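Local coordinates for uncharacterized protein (Escherichia coli O157:H7, PDB 4R29), which is an S-adenosylmethionine-dependent cysteine methyltransferase that probably methylates a zinc-finger cysteine of host TAB2 and TAB3, blocking NF-kappa-B activation, at residues P120-L125 and I131-F136. The protein carries 1 engineered substitution. Numbering follows the deposited sequence.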
loop_
_atom_site.group_PDB
_atom_site.type_symbol
_atom_site.label_atom_id
_atom_site.label_comp_id
_atom_site.label_asym_id
_atom_site.label_seq_id
_atom_site.Cartn_x
_atom_site.Cartn_y
_atom_site.Cartn_z
ATOM N N PRO A 120 12.934 -3.285 -0.242
ATOM C CA PRO A 120 13.120 -4.737 -0.302
ATOM C C PRO A 120 11.851 -5.553 -0.044
ATOM O O PRO A 120 11.639 -6.528 -0.751
ATOM C CB PRO A 120 14.163 -4.993 0.788
ATOM C CG PRO A 120 14.958 -3.745 0.804
ATOM C CD PRO A 120 13.957 -2.645 0.597
ATOM N N ASP A 121 11.038 -5.169 0.941
ATOM C CA ASP A 121 9.786 -5.873 1.224
ATOM C C ASP A 121 8.856 -5.843 0.015
ATOM O O ASP A 121 8.204 -6.823 -0.307
ATOM C CB ASP A 121 9.057 -5.224 2.407
ATOM C CG ASP A 121 9.625 -5.634 3.738
ATOM O OD1 ASP A 121 10.604 -6.401 3.765
ATOM O OD2 ASP A 121 9.086 -5.189 4.767
ATOM N N LEU A 122 8.769 -4.684 -0.624
ATOM C CA LEU A 122 7.880 -4.517 -1.756
ATOM C C LEU A 122 8.301 -5.499 -2.855
ATOM O O LEU A 122 7.460 -6.140 -3.484
ATOM C CB LEU A 122 7.907 -3.058 -2.252
ATOM C CG LEU A 122 7.211 -2.780 -3.592
ATOM C CD1 LEU A 122 5.732 -3.236 -3.555
ATOM C CD2 LEU A 122 7.345 -1.298 -4.063
ATOM N N HIS A 123 9.608 -5.615 -3.083
ATOM C CA HIS A 123 10.100 -6.523 -4.115
ATOM C C HIS A 123 9.862 -7.987 -3.748
ATOM O O HIS A 123 9.466 -8.780 -4.593
ATOM C CB HIS A 123 11.568 -6.227 -4.458
ATOM C CG HIS A 123 11.732 -4.987 -5.275
ATOM N ND1 HIS A 123 11.630 -3.720 -4.735
ATOM C CD2 HIS A 123 11.909 -4.812 -6.607
ATOM C CE1 HIS A 123 11.764 -2.822 -5.695
ATOM N NE2 HIS A 123 11.937 -3.455 -6.837
ATOM N N ALA A 124 10.084 -8.331 -2.483
ATOM C CA ALA A 124 9.840 -9.692 -2.003
ATOM C C ALA A 124 8.357 -10.069 -2.116
ATOM O O ALA A 124 8.015 -11.208 -2.478
ATOM C CB ALA A 124 10.335 -9.858 -0.554
ATOM N N LEU A 125 7.490 -9.107 -1.795
ATOM C CA LEU A 125 6.043 -9.301 -1.797
ATOM C C LEU A 125 5.540 -9.740 -3.170
ATOM O O LEU A 125 4.649 -10.599 -3.284
ATOM C CB LEU A 125 5.356 -7.981 -1.454
ATOM C CG LEU A 125 4.627 -7.809 -0.138
ATOM C CD1 LEU A 125 3.660 -6.642 -0.324
ATOM C CD2 LEU A 125 3.869 -9.079 0.275
ATOM N N ILE A 131 -0.017 -13.193 -5.297
ATOM C CA ILE A 131 0.070 -11.917 -4.611
ATOM C C ILE A 131 0.331 -10.795 -5.619
ATOM O O ILE A 131 1.377 -10.774 -6.270
ATOM C CB ILE A 131 1.193 -11.940 -3.560
ATOM C CG1 ILE A 131 0.962 -13.083 -2.569
ATOM C CG2 ILE A 131 1.261 -10.622 -2.830
ATOM C CD1 ILE A 131 -0.304 -12.934 -1.778
ATOM N N CYS A 132 -0.623 -9.875 -5.749
ATOM C CA CYS A 132 -0.472 -8.727 -6.641
ATOM C C CYS A 132 -0.377 -7.389 -5.891
ATOM O O CYS A 132 -1.014 -7.188 -4.847
ATOM C CB CYS A 132 -1.628 -8.674 -7.639
ATOM S SG CYS A 132 -1.872 -10.190 -8.600
ATOM N N CYS A 133 0.419 -6.476 -6.437
ATOM C CA CYS A 133 0.532 -5.121 -5.898
ATOM C C CYS A 133 0.200 -4.082 -6.967
ATOM O O CYS A 133 0.876 -4.005 -7.994
ATOM C CB CYS A 133 1.947 -4.864 -5.363
ATOM S SG CYS A 133 2.386 -5.857 -3.908
ATOM N N LYS A 134 -0.844 -3.292 -6.738
ATOM C CA LYS A 134 -1.087 -2.122 -7.576
ATOM C C LYS A 134 -0.334 -0.947 -6.955
ATOM O O LYS A 134 -0.502 -0.658 -5.766
ATOM C CB LYS A 134 -2.584 -1.825 -7.705
ATOM C CG LYS A 134 -3.345 -2.854 -8.547
ATOM C CD LYS A 134 -4.859 -2.539 -8.631
ATOM C CE LYS A 134 -5.616 -3.509 -9.546
ATOM N NZ LYS A 134 -5.525 -3.135 -10.993
ATOM N N ILE A 135 0.528 -0.304 -7.738
ATOM C CA ILE A 135 1.420 0.724 -7.211
ATOM C C ILE A 135 1.193 2.036 -7.934
ATOM O O ILE A 135 0.990 2.049 -9.148
ATOM C CB ILE A 135 2.902 0.340 -7.390
ATOM C CG1 ILE A 135 3.179 -1.039 -6.790
ATOM C CG2 ILE A 135 3.809 1.409 -6.769
ATOM C CD1 ILE A 135 4.525 -1.650 -7.196
ATOM N N PHE A 136 1.226 3.136 -7.186
ATOM C CA PHE A 136 1.149 4.468 -7.787
ATOM C C PHE A 136 1.645 5.547 -6.840
ATOM O O PHE A 136 1.640 5.359 -5.625
ATOM C CB PHE A 136 -0.267 4.794 -8.256
ATOM C CG PHE A 136 -1.312 4.595 -7.205
ATOM C CD1 PHE A 136 -1.868 3.339 -6.992
ATOM C CD2 PHE A 136 -1.749 5.655 -6.438
ATOM C CE1 PHE A 136 -2.840 3.144 -6.030
ATOM C CE2 PHE A 136 -2.728 5.464 -5.456
ATOM C CZ PHE A 136 -3.272 4.202 -5.256
#
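Leu-122 and Leu-125, one helical turn apart, turn the apolar flank of helix 120-125 to strand 131-136, where the alternate residues Ile-131, Cys-133 and Ile-135 point back at it. Cys-133 lies at the middle of this apolar packing: its SG is 3.9 Å from Leu-125 CD1 and 4.3 Å from Leu-122 CD1, and a side chain this short lets two bulky leucines converge on one strand position. Leu-122 swings CG away from its own backbone N (chi1 170°), which carries CD1 to Ile-135 CD1, tip to tip at 4.2 Å. At the other end Ile-131 sets its CG2 branch 4.3 Å from Leu-125 CD2.

The backbone enters once, where Leu-125 O lies 3.4 Å from Ile-131 CG2, a van der Waals contact. No hydrogen bond links the segments; Cys-132, Lys-134 and Phe-136 bond through their backbones to strand 145-151. Ala-124, on another face of the helix, is small enough to pack on Phe-70 and Met-73 of helix 59-76.

The axes of the two short segments come within 9.4 Å, with N-to-C directions 131° apart, a spacing bridged by leucine and isoleucine branches around one thiol. This is helix-on-sheet packing, here against an outer strand of the three-stranded antiparallel sheet of the Rossmann-like fold.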